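Local coordinates for catechol O-methyltransferase (Mycobacterium tuberculosis, PDB 6JCL), which transfers a methyl group from S-adenosyl-L-methionine to one hydroxyl of catechol-like compounds, with the help of a divalent metal cation, at residues Q204-R208 with K209-G213; D11-A14 with F15-S18; I149-A152 with I153-A156. All blocks are in the same frame, centred on the assembly; numbering follows the deposited sequence. Where two conformers were deposited one is given.

Overall arrangement
Interactions 1 and 2 touch each other and the second subunit. Interaction 3 lies on the opposite side of the chain's centre, its own centre about 27 Å from that of interaction 1. Interaction 1 is the turn end of the hairpin of strands 198-206 and 212-219, and interaction 2 is part of helix 9-21. The backbone N of Arg208 in the hairpin turn probably bonds to Asp13 of that helix, and its side chain lies beside Asp17, so the join is polar. Interaction 3 closes helix 145-155. Its inner side chains pack against the central sheet, while Trp151 and Arg154 pair nearer the surface. All three contacts are partly buried.

Interaction 1: Q204-R208 with K209-G213; sequences QTVGR and KGWDG
Trp211 donates its indole N-H to the side-chain amide of Gln204. Trp211 NE1 lies 2.8 Å from Gln204 OE1, in the carbonyl plane and on a lone pair. The bond is bent, with 142° at the hydrogen. Amide and indole lie side by side, nearly coplanar. Trp211 CG stands anti to the backbone N (chi1 174°), which carries the ring toward Gln204. Val206 CG1 packs 4.1 Å from Trp211 CB, at the base of the same side chain.

Two backbone bonds set this register: Thr205 N to Asp212 O at 2.8 Å, and Asp212 N to Thr205 O at 2.9 Å. Nearer the turn a water bridges Thr205 OG1 and Gly210 O. The type I turn from Gly207 to Gly210 is closed by Gly210 N on Gly207 O, at 3.2 Å.

Asp212 forms a salt bridge with Arg169 and a hydrogen bond to the metal ligand Asn166, so it may steady that ligand. Gln204 NE2 binds Asp13 OD1 and Pro9 O of the second subunit. This is the tip of the hairpin of strands 198-206 and 212-219, and Thr205 and Val206 pair with a strand of the second subunit, carrying the sheet across the dimer interface.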
loop_
_atom_site.group_PDB
_atom_site.type_symbol
_atom_site.label_atom_id
_atom_site.label_comp_id
_atom_site.label_asym_id
_atom_site.label_seq_id
_atom_site.Cartn_x
_atom_site.Cartn_y
_atom_site.Cartn_z
ATOM N N GLN A 204 2.470 8.629 -3.819
ATOM C CA GLN A 204 1.798 9.898 -3.541
ATOM C C GLN A 204 0.305 9.681 -3.353
ATOM O O GLN A 204 -0.325 8.962 -4.132
ATOM C CB GLN A 204 1.995 10.870 -4.699
ATOM C CG GLN A 204 3.455 11.060 -5.110
ATOM C CD GLN A 204 3.591 12.126 -6.187
ATOM O OE1 GLN A 204 3.200 13.290 -5.971
ATOM N NE2 GLN A 204 4.097 11.738 -7.352
ATOM N N THR A 205 -0.271 10.339 -2.336
ATOM C CA THR A 205 -1.681 10.150 -2.009
ATOM C C THR A 205 -2.394 11.487 -1.944
ATOM O O THR A 205 -1.777 12.539 -1.747
ATOM C CB THR A 205 -1.884 9.420 -0.673
ATOM O OG1 THR A 205 -1.346 10.194 0.410
ATOM C CG2 THR A 205 -1.210 8.035 -0.719
ATOM N N VAL A 206 -3.707 11.431 -2.121
ATOM C CA VAL A 206 -4.579 12.562 -1.833
ATOM C C VAL A 206 -5.758 12.017 -1.039
ATOM O O VAL A 206 -5.930 10.803 -0.887
ATOM C CB VAL A 206 -5.060 13.301 -3.103
ATOM C CG1 VAL A 206 -3.883 14.080 -3.747
ATOM C CG2 VAL A 206 -5.679 12.318 -4.112
ATOM N N GLY A 207 -6.563 12.924 -0.531
ATOM C CA GLY A 207 -7.720 12.542 0.265
ATOM C C GLY A 207 -8.053 13.645 1.257
ATOM O O GLY A 207 -7.812 14.818 0.994
ATOM N N ARG A 208 -8.589 13.222 2.404
ATOM C CA ARG A 208 -8.976 14.179 3.439
ATOM C C ARG A 208 -7.808 15.064 3.849
ATOM O O ARG A 208 -7.992 16.251 4.143
ATOM C CB ARG A 208 -9.525 13.428 4.651
ATOM C CG ARG A 208 -10.170 14.310 5.710
ATOM C CD ARG A 208 -10.842 13.425 6.752
ATOM N NE ARG A 208 -11.096 12.107 6.180
ATOM C CZ ARG A 208 -12.280 11.688 5.749
ATOM N NH1 ARG A 208 -12.389 10.490 5.223
ATOM N NH2 ARG A 208 -13.347 12.474 5.824
ATOM N N LYS A 209 -6.598 14.505 3.886
ATOM C CA LYS A 209 -5.450 15.222 4.426
ATOM C C LYS A 209 -4.639 15.972 3.372
ATOM O O LYS A 209 -3.610 16.564 3.712
ATOM C CB LYS A 209 -4.554 14.244 5.203
ATOM C CG LYS A 209 -5.309 13.571 6.365
ATOM C CD LYS A 209 -4.393 12.611 7.128
ATOM C CE LYS A 209 -3.243 13.367 7.745
ATOM N NZ LYS A 209 -2.443 12.481 8.686
ATOM N N GLY A 210 -5.078 15.992 2.122
ATOM C CA GLY A 210 -4.350 16.747 1.108
ATOM C C GLY A 210 -3.316 15.892 0.400
ATOM O O GLY A 210 -3.251 14.670 0.567
ATOM N N TRP A 211 -2.479 16.563 -0.400
ATOM C CA TRP A 211 -1.479 15.861 -1.216
ATOM C C TRP A 211 -0.266 15.521 -0.358
ATOM O O TRP A 211 0.451 16.413 0.112
ATOM C CB TRP A 211 -1.110 16.726 -2.422
ATOM C CG TRP A 211 0.006 16.202 -3.286
ATOM C CD1 TRP A 211 0.427 14.894 -3.417
ATOM C CD2 TRP A 211 0.834 16.985 -4.149
ATOM N NE1 TRP A 211 1.491 14.839 -4.308
ATOM C CE2 TRP A 211 1.753 16.107 -4.763
ATOM C CE3 TRP A 211 0.887 18.355 -4.460
ATOM C CZ2 TRP A 211 2.722 16.552 -5.674
ATOM C CZ3 TRP A 211 1.857 18.801 -5.363
ATOM C CH2 TRP A 211 2.762 17.898 -5.961
ATOM N N ASP A 212 -0.053 14.227 -0.117
ATOM C CA ASP A 212 1.087 13.808 0.693
ATOM C C ASP A 212 1.483 12.428 0.186
ATOM O O ASP A 212 1.394 12.192 -1.013
ATOM C CB ASP A 212 0.722 13.848 2.184
ATOM C CG ASP A 212 1.936 14.047 3.094
ATOM O OD1 ASP A 212 3.077 13.875 2.628
ATOM O OD2 ASP A 212 1.753 14.394 4.284
ATOM N N GLY A 213 1.931 11.526 1.041
ATOM C CA GLY A 213 2.315 10.219 0.547
ATOM C C GLY A 213 3.134 9.492 1.579
ATOM O O GLY A 213 3.439 10.024 2.652
HETATM O O HOH W 1 -2.881 12.165 1.615
#

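Interaction 2: D11-A14 with F15-S18; sequences DVDA and FLDS
Asp17 OD1 is gripped twice, by a water that donates to it at 2.8 Å and by Gln47 NE2 of helix 46-58. The same water reaches back one turn to Asp13 OD2, a weak bond of 3.3 Å. It thus bridges two carboxylates on one face of the helix. Their charged atoms do not touch: Asp13 OD1 is 5.4 Å from Asp17 OD1. Asp13 OD2 probably accepts a hydrogen bond from the backbone N of Arg208. The Arg208 side chain, in one of two conformers, lies doubtfully close to Asp17 OD2; its charge may offset some repulsion. With CG anti to its own carbonyl carbon (chi1 -73°), Asp17 folds its carboxylate back over the preceding turn, and CG comes 3.1 Å from Asp13 O.

Val12 and Leu16 form an apolar pair next to these acids. They lie side by side and point the same way, with Val12 CG1 4.1 Å from Leu16 CD1. Leu16 CD1 also lies 3.8 Å from Asp13 OD1, an oxygen bonded to Gln204 NE2 of the second subunit. Val12 packs on that same Gln204, and Leu16 on Ala202 of the second subunit.

Backbone bonds from residue i+4 to residue i hold the turns, among them Asp17 N to Asp13 O at 2.8 Å. The arrangement is a regular alpha-helix with i to i+4 side-chain pairs, here in the N-terminal helix 9-21 at the dimer interface.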
loop_
_atom_site.group_PDB
_atom_site.type_symbol
_atom_site.label_atom_id
_atom_site.label_comp_id
_atom_site.label_asym_id
_atom_site.label_seq_id
_atom_site.Cartn_x
_atom_site.Cartn_y
_atom_site.Cartn_z
ATOM N N ASP A 11 -14.027 14.767 -0.638
ATOM C CA ASP A 11 -15.347 14.192 -0.911
ATOM C C ASP A 11 -15.249 12.704 -1.206
ATOM O O ASP A 11 -16.085 11.913 -0.752
ATOM C CB ASP A 11 -16.005 14.858 -2.121
ATOM C CG ASP A 11 -16.327 16.325 -1.912
ATOM O OD1 ASP A 11 -16.688 16.717 -0.788
ATOM O OD2 ASP A 11 -16.199 17.082 -2.895
ATOM N N VAL A 12 -14.261 12.316 -2.010
ATOM C CA VAL A 12 -14.078 10.907 -2.336
ATOM C C VAL A 12 -13.744 10.110 -1.079
ATOM O O VAL A 12 -14.295 9.027 -0.860
ATOM C CB VAL A 12 -13.003 10.747 -3.419
ATOM C CG1 VAL A 12 -12.660 9.260 -3.605
ATOM C CG2 VAL A 12 -13.521 11.347 -4.722
ATOM N N ASP A 13 -12.891 10.655 -0.210
ATOM C CA ASP A 13 -12.566 9.946 1.029
ATOM C C ASP A 13 -13.793 9.758 1.908
ATOM O O ASP A 13 -13.911 8.743 2.601
ATOM C CB ASP A 13 -11.497 10.677 1.837
ATOM C CG ASP A 13 -10.110 10.020 1.740
ATOM O OD1 ASP A 13 -9.893 9.108 0.903
ATOM O OD2 ASP A 13 -9.227 10.425 2.521
ATOM N N ALA A 14 -14.693 10.745 1.943
ATOM C CA ALA A 14 -15.904 10.569 2.734
ATOM C C ALA A 14 -16.723 9.392 2.220
ATOM O O ALA A 14 -17.246 8.599 3.015
ATOM C CB ALA A 14 -16.733 11.850 2.732
ATOM N N PHE A 15 -16.830 9.250 0.891
ATOM C CA PHE A 15 -17.512 8.100 0.308
ATOM C C PHE A 15 -16.788 6.798 0.659
ATOM O O PHE A 15 -17.418 5.811 1.056
ATOM C CB PHE A 15 -17.626 8.281 -1.215
ATOM C CG PHE A 15 -18.087 7.052 -1.960
ATOM C CD1 PHE A 15 -19.445 6.738 -2.064
ATOM C CD2 PHE A 15 -17.162 6.226 -2.592
ATOM C CE1 PHE A 15 -19.862 5.588 -2.776
ATOM C CE2 PHE A 15 -17.572 5.093 -3.291
ATOM C CZ PHE A 15 -18.917 4.775 -3.381
ATOM N N LEU A 16 -15.460 6.789 0.533
ATOM C CA LEU A 16 -14.698 5.588 0.846
ATOM C C LEU A 16 -14.858 5.220 2.316
ATOM O O LEU A 16 -14.989 4.037 2.652
ATOM C CB LEU A 16 -13.219 5.798 0.496
ATOM C CG LEU A 16 -12.855 6.054 -0.976
ATOM C CD1 LEU A 16 -11.364 6.274 -1.120
ATOM C CD2 LEU A 16 -13.290 4.893 -1.844
ATOM N N ASP A 17 -14.853 6.218 3.206
ATOM C CA ASP A 17 -15.063 5.943 4.625
ATOM C C ASP A 17 -16.418 5.279 4.852
ATOM O O ASP A 17 -16.513 4.243 5.523
ATOM C CB ASP A 17 -14.955 7.234 5.443
ATOM C CG ASP A 17 -13.536 7.742 5.564
ATOM O OD1 ASP A 17 -12.587 7.064 5.113
ATOM O OD2 ASP A 17 -13.354 8.846 6.135
ATOM N N SER A 18 -17.474 5.843 4.255
ATOM C CA SER A 18 -18.821 5.320 4.452
ATOM C C SER A 18 -18.996 3.941 3.830
ATOM O O SER A 18 -19.797 3.134 4.319
ATOM C CB SER A 18 -19.842 6.296 3.865
ATOM O OG SER A 18 -21.076 5.651 3.603
HETATM O O HOH W 2 -10.128 8.369 4.902
#

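Interaction 3: I149-A152 with I153-A156; sequences IQWA and IRLA
Arg154 runs alongside Trp151 and points the same way. Its CB begins over the backbone of the previous turn, 3.6 Å from Trp151 O. CG then stands anti to the backbone N (chi1 172°), and the chain stays extended as far as NE, which brings the outer half of the side chain level with the benzene part of the indole. CD makes the nearest approach, 3.6 Å from Trp151 CZ3. NE follows at 4.1 Å from the same CZ3. At the tip, NH1 lies 3.9 Å from Trp151 CH2. The guanidinium and indole planes are only 8° apart, but the groups meet obliquely.

Leu155 takes another part of the ring. Its CG sits at the indole edge, near the ring plane, 4.0 Å from Trp151 CE3. The same CG lies 3.3 Å from Trp151 O. CE3 thus meets both Leu155 CG and Arg154 CD, while CZ3 meets Arg154. Beyond these segments, Trp151 packs on Leu125 and Pro126, and Leu155 also touches Leu125.

The inner side of the helix is apolar. Ile149 CG2 and Ile153 CD1 pair at 4.2 Å. Ile149, Ala152 and Ile153 all rest on strand 160-165, through Val164 and Ile162. Ile149 also packs against helix 180-194.

Leu155 N bonds to Trp151 O at 2.9 Å and makes a weak second bond to Ala152 O. Ala156 is the first residue to leave helical geometry, and strand 156-157 starts there. The layout is that of an amphipathic helix covering the parallel part of the mixed sheet. Helix 145-155 links the parallel strands 133-138 and 160-165 as a beta-alpha-beta crossover, as expected in the Rossmann-like fold of class I methyltransferases.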
loop_
_atom_site.group_PDB
_atom_site.type_symbol
_atom_site.label_atom_id
_atom_site.label_comp_id
_atom_site.label_asym_id
_atom_site.label_seq_id
_atom_site.Cartn_x
_atom_site.Cartn_y
_atom_site.Cartn_z
ATOM N N ILE A 149 14.758 5.000 10.998
ATOM C CA ILE A 149 14.866 3.947 9.989
ATOM C C ILE A 149 16.077 3.063 10.280
ATOM O O ILE A 149 15.999 1.830 10.191
ATOM C CB ILE A 149 14.926 4.553 8.573
ATOM C CG1 ILE A 149 13.584 5.173 8.201
ATOM C CG2 ILE A 149 15.334 3.477 7.536
ATOM C CD1 ILE A 149 13.710 6.200 7.070
ATOM N N GLN A 150 17.203 3.672 10.671
ATOM C CA GLN A 150 18.372 2.879 11.053
ATOM C C GLN A 150 18.059 1.970 12.241
ATOM O O GLN A 150 18.447 0.793 12.247
ATOM C CB GLN A 150 19.550 3.809 11.350
ATOM C CG GLN A 150 20.139 4.422 10.075
ATOM C CD GLN A 150 21.091 5.583 10.331
ATOM O OE1 GLN A 150 20.987 6.290 11.337
ATOM N NE2 GLN A 150 22.031 5.782 9.415
ATOM N N TRP A 151 17.334 2.483 13.242
ATOM C CA TRP A 151 16.925 1.638 14.363
ATOM C C TRP A 151 15.964 0.552 13.899
ATOM O O TRP A 151 16.041 -0.590 14.370
ATOM C CB TRP A 151 16.268 2.483 15.467
ATOM C CG TRP A 151 17.253 2.944 16.503
ATOM C CD1 TRP A 151 17.689 4.222 16.715
ATOM C CD2 TRP A 151 17.952 2.121 17.441
ATOM N NE1 TRP A 151 18.612 4.243 17.731
ATOM C CE2 TRP A 151 18.790 2.967 18.196
ATOM C CE3 TRP A 151 17.942 0.754 17.724
ATOM C CZ2 TRP A 151 19.609 2.490 19.216
ATOM C CZ3 TRP A 151 18.765 0.279 18.732
ATOM C CH2 TRP A 151 19.586 1.147 19.467
ATOM N N ALA A 152 15.045 0.895 12.989
ATOM C CA ALA A 152 14.086 -0.093 12.487
ATOM C C ALA A 152 14.803 -1.267 11.839
ATOM O O ALA A 152 14.456 -2.427 12.071
ATOM C CB ALA A 152 13.115 0.568 11.501
ATOM N N ILE A 153 15.806 -0.985 11.013
ATOM C CA ILE A 153 16.580 -2.056 10.394
ATOM C C ILE A 153 17.241 -2.921 11.455
ATOM O O ILE A 153 17.205 -4.155 11.377
ATOM C CB ILE A 153 17.608 -1.453 9.424
ATOM C CG1 ILE A 153 16.874 -0.801 8.245
ATOM C CG2 ILE A 153 18.640 -2.501 8.984
ATOM C CD1 ILE A 153 17.790 0.023 7.368
ATOM N N ARG A 154 17.835 -2.292 12.476
ATOM C CA ARG A 154 18.499 -3.064 13.522
ATOM C C ARG A 154 17.513 -3.934 14.299
ATOM O O ARG A 154 17.844 -5.061 14.690
ATOM C CB ARG A 154 19.258 -2.119 14.461
ATOM C CG ARG A 154 19.829 -2.813 15.692
ATOM C CD ARG A 154 20.689 -1.870 16.524
ATOM N NE ARG A 154 21.431 -2.591 17.555
ATOM C CZ ARG A 154 22.386 -2.047 18.305
ATOM N NH1 ARG A 154 22.714 -0.773 18.138
ATOM N NH2 ARG A 154 23.011 -2.775 19.223
ATOM N N LEU A 155 16.294 -3.450 14.516
ATOM C CA LEU A 155 15.346 -4.139 15.389
ATOM C C LEU A 155 14.345 -5.008 14.630
ATOM O O LEU A 155 13.504 -5.656 15.262
ATOM C CB LEU A 155 14.587 -3.120 16.249
ATOM C CG LEU A 155 15.411 -2.249 17.207
ATOM C CD1 LEU A 155 14.519 -1.272 17.959
ATOM C CD2 LEU A 155 16.199 -3.100 18.183
ATOM N N ALA A 156 14.412 -5.052 13.305
ATOM C CA ALA A 156 13.431 -5.773 12.505
ATOM C C ALA A 156 13.970 -7.128 12.065
ATOM O O ALA A 156 15.179 -7.359 12.023
ATOM C CB ALA A 156 13.048 -4.970 11.267
#